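PDB 1GKR: L-hydantoinase from Arthrobacter aurescens, which hydrolyses the ring amide bond of 5-substituted hydantoins at a two-zinc site, preferring aryl over alkyl derivatives, with a stereoselectivity that depends on the substrate. Local coordinates for residues A[41-46]-A[430-435]; A[195-200]-A[327-332]; A[247-252]-A[257-262]. All coordinates share one frame; numbering follows the deposited sequence.

Interaction 1 of 3, residues A[41-46]-A[430-435]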
loop_
_atom_site.group_PDB
_atom_site.type_symbol
_atom_site.label_atom_id
_atom_site.label_comp_id
_atom_site.label_asym_id
_atom_site.label_seq_id
_atom_site.Cartn_x
_atom_site.Cartn_y
_atom_site.Cartn_z
ATOM N N ALA A 41 -34.220 0.796 48.241
ATOM C CA ALA A 41 -33.075 1.666 48.055
ATOM C C ALA A 41 -33.337 2.969 48.798
ATOM O O ALA A 41 -34.468 3.444 48.834
ATOM C CB ALA A 41 -32.863 1.939 46.570
ATOM N N SER A 42 -32.296 3.543 49.392
ATOM C CA SER A 42 -32.436 4.800 50.126
ATOM C C SER A 42 -32.970 5.890 49.218
ATOM O O SER A 42 -33.806 6.690 49.616
ATOM C CB SER A 42 -31.086 5.266 50.671
ATOM O OG SER A 42 -30.423 4.240 51.383
ATOM N N ARG A 43 -32.474 5.918 47.990
ATOM C CA ARG A 43 -32.869 6.932 47.030
ATOM C C ARG A 43 -33.251 6.250 45.718
ATOM O O ARG A 43 -32.683 5.230 45.355
ATOM C CB ARG A 43 -31.683 7.900 46.848
ATOM C CG ARG A 43 -31.757 8.891 45.673
ATOM C CD ARG A 43 -32.568 10.172 45.958
ATOM N NE ARG A 43 -32.478 11.152 44.862
ATOM C CZ ARG A 43 -31.425 11.940 44.620
ATOM N NH1 ARG A 43 -30.338 11.892 45.396
ATOM N NH2 ARG A 43 -31.458 12.778 43.587
ATOM N N THR A 44 -34.233 6.804 45.019
ATOM C CA THR A 44 -34.660 6.245 43.750
ATOM C C THR A 44 -34.734 7.304 42.658
ATOM O O THR A 44 -35.326 8.368 42.840
ATOM C CB THR A 44 -36.027 5.548 43.884
ATOM O OG1 THR A 44 -35.823 4.211 44.346
ATOM C CG2 THR A 44 -36.758 5.499 42.555
ATOM N N ILE A 45 -34.115 7.008 41.522
ATOM C CA ILE A 45 -34.127 7.924 40.400
ATOM C C ILE A 45 -34.857 7.241 39.255
ATOM O O ILE A 45 -34.542 6.105 38.898
ATOM C CB ILE A 45 -32.709 8.241 39.900
ATOM C CG1 ILE A 45 -31.792 8.641 41.057
ATOM C CG2 ILE A 45 -32.786 9.332 38.853
ATOM C CD1 ILE A 45 -31.987 10.033 41.518
ATOM N N ASP A 46 -35.828 7.923 38.672
ATOM C CA ASP A 46 -36.552 7.344 37.555
ATOM C C ASP A 46 -36.056 8.023 36.296
ATOM O O ASP A 46 -36.260 9.225 36.124
ATOM C CB ASP A 46 -38.049 7.592 37.689
ATOM C CG ASP A 46 -38.874 6.720 36.747
ATOM O OD1 ASP A 46 -38.443 6.483 35.592
ATOM O OD2 ASP A 46 -39.966 6.281 37.168
ATOM N N GLY A 430 -22.031 6.988 42.507
ATOM C CA GLY A 430 -23.309 6.940 43.181
ATOM C C GLY A 430 -23.893 8.226 43.734
ATOM O O GLY A 430 -24.963 8.179 44.343
ATOM N N THR A 431 -23.245 9.374 43.567
ATOM C CA THR A 431 -23.877 10.567 44.110
ATOM C C THR A 431 -24.102 11.634 43.034
ATOM O O THR A 431 -23.255 11.851 42.161
ATOM C CB THR A 431 -23.092 11.114 45.360
ATOM O OG1 THR A 431 -22.486 12.368 45.049
ATOM C CG2 THR A 431 -22.023 10.117 45.823
ATOM N N VAL A 432 -25.270 12.267 43.061
ATOM C CA VAL A 432 -25.588 13.274 42.058
ATOM C C VAL A 432 -24.735 14.511 42.268
ATOM O O VAL A 432 -24.860 15.182 43.291
ATOM C CB VAL A 432 -27.070 13.678 42.116
ATOM C CG1 VAL A 432 -27.384 14.672 40.999
ATOM C CG2 VAL A 432 -27.936 12.452 41.980
ATOM N N VAL A 433 -23.862 14.806 41.306
ATOM C CA VAL A 433 -22.990 15.971 41.420
ATOM C C VAL A 433 -23.562 17.146 40.650
ATOM O O VAL A 433 -23.236 18.292 40.922
ATOM C CB VAL A 433 -21.563 15.693 40.896
ATOM C CG1 VAL A 433 -20.901 14.583 41.708
ATOM C CG2 VAL A 433 -21.623 15.337 39.441
ATOM N N ALA A 434 -24.415 16.868 39.683
ATOM C CA ALA A 434 -25.007 17.946 38.929
ATOM C C ALA A 434 -26.359 17.486 38.473
ATOM O O ALA A 434 -26.527 16.362 37.998
ATOM C CB ALA A 434 -24.146 18.308 37.742
ATOM N N GLU A 435 -27.338 18.353 38.652
ATOM C CA GLU A 435 -28.682 18.036 38.244
ATOM C C GLU A 435 -29.230 19.293 37.618
ATOM O O GLU A 435 -29.193 20.360 38.219
ATOM C CB GLU A 435 -29.512 17.605 39.444
ATOM C CG GLU A 435 -30.983 17.444 39.149
ATOM C CD GLU A 435 -31.659 16.500 40.118
ATOM O OE1 GLU A 435 -31.376 16.585 41.336
ATOM O OE2 GLU A 435 -32.479 15.673 39.660
#
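Arg-43, at the corner leading into strand 44-46, reaches Val-432 and Glu-435 of strand 431-435 with little more than the end of its guanidinium, and no hydrogen bond joins the two segments. The backbones stay well apart: even the nearest pair, Arg-43 and Thr-431, has its CA atoms 10.1 Å from one another, and a long side chain is needed to span the distance. With CG anti to the backbone N (chi1 168°), Arg-43 heads for strand 431-435, then bends at chi2. Arg-43 NH2 comes to 3.9 Å from Val-432 CG2, meeting the methyl obliquely, and the two side chains cross at about a right angle. At the guanidinium edge, near its plane, Glu-435 OE1 stands 4.4 Å from Arg-43 NH2, too far for a salt bridge but close enough for a probable mild attraction. Charged ends suit this partly solvent-facing seam, while Val-432 offers an apolar surface and also packs on Leu-425 and Leu-440. Strand 44-46 pairs in parallel with strand 2-7, and strand 431-435 pairs antiparallel with strand 418-428, where Val-433 and Ala-434 both face Thr-426 in a classic beta bulge. Such strands from both chain ends form the small beta-sandwich domain beside the TIM barrel in hydantoinases.

Interaction 2 of 3, residues A[195-200]-A[327-332]; sequences KQIKAA and DVWKAG
Trp-329 lays its indole against Lys-198 and Ile-197 of the last turn of the helix before Ala-200, and these three side chains make the whole contact. About half of the buried surface belongs to the tryptophan, whose broad flat ring can meet two neighbours in different ways at once. Over one face lies the aliphatic part of Lys-198: CG is 3.5 Å from Trp-329 NE1 and 3.7 Å from the centroid of the five-membered ring, 20° off its normal, a CH-pi contact. The lysine chain bends at chi3 (-115°), which brings Lys-198 CE back over the ring, 3.8 Å from Trp-329 CD2. The ammonium follows, but Lys-198 NZ remains 5.1 Å from the centroid of the Trp-329 five-membered ring, so any cation-pi attraction is weak at most. Lysine suits this exposed place because its methylenes can cover an aromatic face while its charge stays near the surface. The opposite face of the indole is covered within its own segment by Val-328 CG1, 3.6 Å above the Trp-329 plane, so the ring is held between a valine methyl and a lysine methylene.

Ile-197 approaches differently. Ile-197 CG2, anti to the backbone N, reaches the ring edge near the indole plane and lies 3.8 Å from Trp-329 CZ2, the two side chains crossing at about a right angle. A branched apolar residue fits here, beside the benzene part of the indole. The polar NE1 has its own partner, a hydrogen bond to Gly-202 O just beyond the helix end, which helps fix the rotation of the ring.

Helix 187-199 thus meets, on the surface, the long loop between strand 313-314 and helix 341-350. Helix 205-211 closes the neighbourhood, with Ala-210 and Ser-211 against Ile-197, Ser-211 also against Trp-329, and Met-205 against Val-328.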
loop_
_atom_site.group_PDB
_atom_site.type_symbol
_atom_site.label_atom_id
_atom_site.label_comp_id
_atom_site.label_asym_id
_atom_site.label_seq_id
_atom_site.Cartn_x
_atom_site.Cartn_y
_atom_site.Cartn_z
ATOM N N LYS A 195 7.572 32.930 9.208
ATOM C CA LYS A 195 8.373 34.023 8.691
ATOM C C LYS A 195 7.964 34.362 7.277
ATOM O O LYS A 195 7.742 35.525 6.971
ATOM C CB LYS A 195 9.866 33.689 8.747
ATOM C CG LYS A 195 10.382 33.572 10.169
ATOM C CD LYS A 195 11.908 33.652 10.269
ATOM C CE LYS A 195 12.362 33.659 11.749
ATOM N NZ LYS A 195 13.825 33.938 11.965
ATOM N N GLN A 196 7.839 33.361 6.415
ATOM C CA GLN A 196 7.452 33.640 5.039
ATOM C C GLN A 196 6.098 34.345 5.013
ATOM O O GLN A 196 5.956 35.396 4.388
ATOM C CB GLN A 196 7.362 32.354 4.209
ATOM C CG GLN A 196 8.581 31.441 4.283
ATOM C CD GLN A 196 8.610 30.397 3.164
ATOM O OE1 GLN A 196 7.562 29.950 2.679
ATOM N NE2 GLN A 196 9.816 29.996 2.760
ATOM N N ILE A 197 5.114 33.773 5.705
ATOM C CA ILE A 197 3.764 34.334 5.746
ATOM C C ILE A 197 3.679 35.716 6.383
ATOM O O ILE A 197 2.969 36.587 5.876
ATOM C CB ILE A 197 2.790 33.361 6.452
ATOM C CG1 ILE A 197 2.496 32.184 5.519
ATOM C CG2 ILE A 197 1.496 34.060 6.810
ATOM C CD1 ILE A 197 1.723 31.064 6.158
ATOM N N LYS A 198 4.387 35.926 7.489
ATOM C CA LYS A 198 4.370 37.234 8.129
ATOM C C LYS A 198 4.974 38.257 7.176
ATOM O O LYS A 198 4.440 39.350 7.002
ATOM C CB LYS A 198 5.147 37.215 9.451
ATOM C CG LYS A 198 4.246 37.056 10.669
ATOM C CD LYS A 198 5.021 37.047 11.971
ATOM C CE LYS A 198 4.913 35.700 12.668
ATOM N NZ LYS A 198 5.714 35.649 13.932
ATOM N N ALA A 199 6.083 37.893 6.543
ATOM C CA ALA A 199 6.741 38.789 5.602
ATOM C C ALA A 199 5.790 39.231 4.488
ATOM O O ALA A 199 5.813 40.379 4.064
ATOM C CB ALA A 199 7.954 38.114 5.008
ATOM N N ALA A 200 4.959 38.318 4.005
ATOM C CA ALA A 200 4.016 38.652 2.948
ATOM C C ALA A 200 2.852 39.436 3.539
ATOM O O ALA A 200 1.853 39.680 2.870
ATOM C CB ALA A 200 3.504 37.380 2.280
ATOM N N ASP A 327 -4.647 41.329 14.602
ATOM C CA ASP A 327 -3.375 40.684 14.293
ATOM C C ASP A 327 -3.389 39.300 14.945
ATOM O O ASP A 327 -3.198 39.170 16.160
ATOM C CB ASP A 327 -2.213 41.523 14.831
ATOM C CG ASP A 327 -0.862 40.890 14.561
ATOM O OD1 ASP A 327 -0.650 39.754 15.025
ATOM O OD2 ASP A 327 -0.010 41.518 13.892
ATOM N N VAL A 328 -3.621 38.279 14.118
ATOM C CA VAL A 328 -3.710 36.888 14.557
ATOM C C VAL A 328 -2.516 36.385 15.378
ATOM O O VAL A 328 -2.688 35.655 16.352
ATOM C CB VAL A 328 -3.914 35.947 13.333
ATOM C CG1 VAL A 328 -2.565 35.581 12.694
ATOM C CG2 VAL A 328 -4.666 34.716 13.757
ATOM N N TRP A 329 -1.309 36.783 14.987
ATOM C CA TRP A 329 -0.109 36.347 15.678
ATOM C C TRP A 329 -0.037 36.816 17.130
ATOM O O TRP A 329 0.885 36.442 17.852
ATOM C CB TRP A 329 1.141 36.830 14.937
ATOM C CG TRP A 329 1.081 36.599 13.468
ATOM C CD1 TRP A 329 0.910 37.539 12.498
ATOM C CD2 TRP A 329 1.090 35.332 12.800
ATOM N NE1 TRP A 329 0.803 36.938 11.264
ATOM C CE2 TRP A 329 0.909 35.583 11.423
ATOM C CE3 TRP A 329 1.227 34.006 13.235
ATOM C CZ2 TRP A 329 0.862 34.562 10.480
ATOM C CZ3 TRP A 329 1.181 32.992 12.300
ATOM C CH2 TRP A 329 0.997 33.273 10.935
ATOM N N LYS A 330 -1.002 37.612 17.581
ATOM C CA LYS A 330 -0.953 38.098 18.961
ATOM C C LYS A 330 -2.007 37.486 19.862
ATOM O O LYS A 330 -2.220 37.942 20.986
ATOM C CB LYS A 330 -1.065 39.620 18.992
ATOM C CG LYS A 330 0.113 40.292 18.307
ATOM C CD LYS A 330 0.134 41.797 18.562
ATOM C CE LYS A 330 1.261 42.472 17.740
ATOM N NZ LYS A 330 1.168 44.005 17.731
ATOM N N ALA A 331 -2.668 36.453 19.360
ATOM C CA ALA A 331 -3.679 35.759 20.133
ATOM C C ALA A 331 -3.093 34.392 20.468
ATOM O O ALA A 331 -2.366 33.805 19.657
ATOM C CB ALA A 331 -4.950 35.620 19.317
ATOM N N GLY A 332 -3.383 33.892 21.666
ATOM C CA GLY A 332 -2.865 32.588 22.049
ATOM C C GLY A 332 -3.757 31.443 21.605
ATOM O O GLY A 332 -4.925 31.640 21.286
#

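Interaction 3 of 3, residues A[247-252]-A[257-262]; sequences ELIHQA and QDVHCE
Ile-249 faces the strand and spreads its branches over Val-259, His-260 and Cys-261. With CG1 beside the backbone N (chi1 -65°), Ile-249 CG2 falls anti to that N, 3.7 Å from His-260 C and 3.9 Å from Cys-261 CB. On the other branch, Ile-249 CD1 lies 4.1 Å from Cys-261 SG. Val-259 comes from the neighbouring inward position: Val-259 CG2 sits between the backbone N and the carbonyl carbon and meets Ile-249 CG2 at 4.0 Å. With an alanine here in place of the isoleucine, a gap would probably open beside Cys-261 and Val-259 CG2 would lose one of its apolar partners.

One turn on, Ala-252 points its methyl at the strand's beginning, Ala-252 CB lying 4.2 Å from Val-259 CG2; its small size suits a spot where the backbones come close. The amide of Gln-257 extends past that methyl, its OE1 near Ala-252 CB, while its NE2 is hydrogen-bonded to Gln-228 and Leu-225. Gln-257 N donates to Ala-252 O (3.2 Å, 154° at the hydrogen), tilted from the carbonyl plane.

His-260 points the other way, as strand alternation requires, and His-260 NE2 gives a nearly straight bond of 2.8 Å to Asp-258 OD1, which also forms a salt bridge with Arg-234. Glu-262 likewise faces away, its OE1 accepting hydrogen bonds from His-239 N and from ND1 of the zinc ligand His-60.

Helix and strand run nearly antiparallel (152°) within the beta-alpha-beta unit formed by strand 234-237, helix 243-254 and strand 259-263, a repeating element of the TIM barrel. Chemically the interface is apolar, made by the side chains of Ile-249, Ala-252, Val-259 and Cys-261, while the bond from Gln-257 N to Ala-252 O at its end ties the chain just before the strand to the helix.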
loop_
_atom_site.group_PDB
_atom_site.type_symbol
_atom_site.label_atom_id
_atom_site.label_comp_id
_atom_site.label_asym_id
_atom_site.label_seq_id
_atom_site.Cartn_x
_atom_site.Cartn_y
_atom_site.Cartn_z
ATOM N N GLU A 247 -6.181 8.673 8.733
ATOM C CA GLU A 247 -5.904 7.484 7.946
ATOM C C GLU A 247 -4.502 6.910 8.201
ATOM O O GLU A 247 -4.351 5.697 8.382
ATOM C CB GLU A 247 -6.133 7.777 6.462
ATOM C CG GLU A 247 -7.237 6.906 5.843
ATOM C CD GLU A 247 -8.295 7.718 5.097
ATOM O OE1 GLU A 247 -7.924 8.460 4.152
ATOM O OE2 GLU A 247 -9.499 7.611 5.450
ATOM N N LEU A 248 -3.488 7.770 8.233
ATOM C CA LEU A 248 -2.117 7.333 8.483
ATOM C C LEU A 248 -2.030 6.509 9.761
ATOM O O LEU A 248 -1.411 5.446 9.785
ATOM C CB LEU A 248 -1.199 8.548 8.603
ATOM C CG LEU A 248 -0.247 8.917 7.452
ATOM C CD1 LEU A 248 -0.853 8.565 6.114
ATOM C CD2 LEU A 248 0.050 10.412 7.520
ATOM N N ILE A 249 -2.656 7.005 10.823
ATOM C CA ILE A 249 -2.638 6.316 12.106
ATOM C C ILE A 249 -3.441 5.031 12.032
ATOM O O ILE A 249 -2.994 3.973 12.495
ATOM C CB ILE A 249 -3.217 7.210 13.232
ATOM C CG1 ILE A 249 -2.314 8.421 13.431
ATOM C CG2 ILE A 249 -3.318 6.440 14.525
ATOM C CD1 ILE A 249 -2.901 9.457 14.331
ATOM N N HIS A 250 -4.633 5.125 11.454
ATOM C CA HIS A 250 -5.485 3.953 11.321
ATOM C C HIS A 250 -4.752 2.834 10.576
ATOM O O HIS A 250 -4.725 1.684 11.017
ATOM C CB HIS A 250 -6.764 4.305 10.575
ATOM C CG HIS A 250 -7.787 3.222 10.631
ATOM N ND1 HIS A 250 -8.243 2.700 11.824
ATOM C CD2 HIS A 250 -8.398 2.516 9.651
ATOM C CE1 HIS A 250 -9.086 1.713 11.575
ATOM N NE2 HIS A 250 -9.197 1.581 10.265
ATOM N N GLN A 251 -4.155 3.187 9.443
ATOM C CA GLN A 251 -3.420 2.226 8.654
ATOM C C GLN A 251 -2.354 1.543 9.503
ATOM O O GLN A 251 -2.212 0.322 9.482
ATOM C CB GLN A 251 -2.776 2.922 7.461
ATOM C CG GLN A 251 -1.903 1.997 6.629
ATOM C CD GLN A 251 -2.669 0.786 6.090
ATOM O OE1 GLN A 251 -3.603 0.934 5.292
ATOM N NE2 GLN A 251 -2.278 -0.419 6.527
ATOM N N ALA A 252 -1.613 2.336 10.267
ATOM C CA ALA A 252 -0.562 1.789 11.102
ATOM C C ALA A 252 -1.099 0.908 12.214
ATOM O O ALA A 252 -0.516 -0.133 12.498
ATOM C CB ALA A 252 0.293 2.907 11.685
ATOM N N GLN A 257 0.511 -1.916 14.930
ATOM C CA GLN A 257 1.096 -0.938 15.857
ATOM C C GLN A 257 0.096 -0.486 16.926
ATOM O O GLN A 257 -1.057 -0.185 16.621
ATOM C CB GLN A 257 1.617 0.278 15.093
ATOM C CG GLN A 257 2.743 -0.034 14.133
ATOM C CD GLN A 257 3.401 1.221 13.607
ATOM O OE1 GLN A 257 3.618 1.369 12.402
ATOM N NE2 GLN A 257 3.732 2.139 14.514
ATOM N N ASP A 258 0.546 -0.458 18.179
ATOM C CA ASP A 258 -0.294 -0.048 19.306
ATOM C C ASP A 258 -0.397 1.484 19.322
ATOM O O ASP A 258 0.020 2.139 20.265
ATOM C CB ASP A 258 0.322 -0.558 20.617
ATOM C CG ASP A 258 -0.622 -0.427 21.803
ATOM O OD1 ASP A 258 -1.773 -0.005 21.578
ATOM O OD2 ASP A 258 -0.223 -0.749 22.955
ATOM N N VAL A 259 -0.956 2.048 18.265
ATOM C CA VAL A 259 -1.089 3.485 18.149
ATOM C C VAL A 259 -2.555 3.837 17.991
ATOM O O VAL A 259 -3.310 3.059 17.437
ATOM C CB VAL A 259 -0.304 3.975 16.939
ATOM C CG1 VAL A 259 1.120 3.508 17.063
ATOM C CG2 VAL A 259 -0.919 3.439 15.654
ATOM N N HIS A 260 -2.956 5.009 18.473
ATOM C CA HIS A 260 -4.355 5.413 18.404
ATOM C C HIS A 260 -4.559 6.859 18.032
ATOM O O HIS A 260 -3.687 7.703 18.227
ATOM C CB HIS A 260 -4.997 5.133 19.737
ATOM C CG HIS A 260 -4.626 3.800 20.271
ATOM N ND1 HIS A 260 -5.437 2.697 20.139
ATOM C CD2 HIS A 260 -3.472 3.358 20.822
ATOM C CE1 HIS A 260 -4.799 1.631 20.583
ATOM N NE2 HIS A 260 -3.602 2.005 21.002
ATOM N N CYS A 261 -5.742 7.157 17.524
ATOM C CA CYS A 261 -6.023 8.508 17.092
ATOM C C CYS A 261 -7.057 9.260 17.918
ATOM O O CYS A 261 -8.157 8.767 18.185
ATOM C CB CYS A 261 -6.457 8.467 15.647
ATOM S SG CYS A 261 -6.943 10.034 15.058
ATOM N N GLU A 262 -6.692 10.461 18.332
ATOM C CA GLU A 262 -7.605 11.288 19.096
ATOM C C GLU A 262 -7.949 12.529 18.298
ATOM O O GLU A 262 -7.095 13.085 17.607
ATOM C CB GLU A 262 -6.978 11.758 20.412
ATOM C CG GLU A 262 -7.912 12.667 21.218
ATOM C CD GLU A 262 -7.191 13.645 22.128
ATOM O OE1 GLU A 262 -6.577 14.620 21.643
ATOM O OE2 GLU A 262 -7.240 13.439 23.346
#

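Overall arrangement
The three contacts lie far apart and touch nowhere. Along the chain each pair of segments encloses the next: 41-46 and 430-435 lie outermost, 195-200 and 327-332 come within them, and 247-252 with 257-262 is innermost. Interaction 1 belongs to the beta region formed by both chain ends, its centre 39 Å from that of interaction 3 and 51 Å from that of interaction 2, on the opposite side of the chain's centre from both. Interactions 2 and 3 lie in the TIM-barrel part, on helix 187-199 and helix 243-254; their nearest atoms are about 17 Å apart. Only interaction 3 is buried, with the Cys-261 side chain about 9 Å from that of the zinc ligand His-239; the others join surface elements.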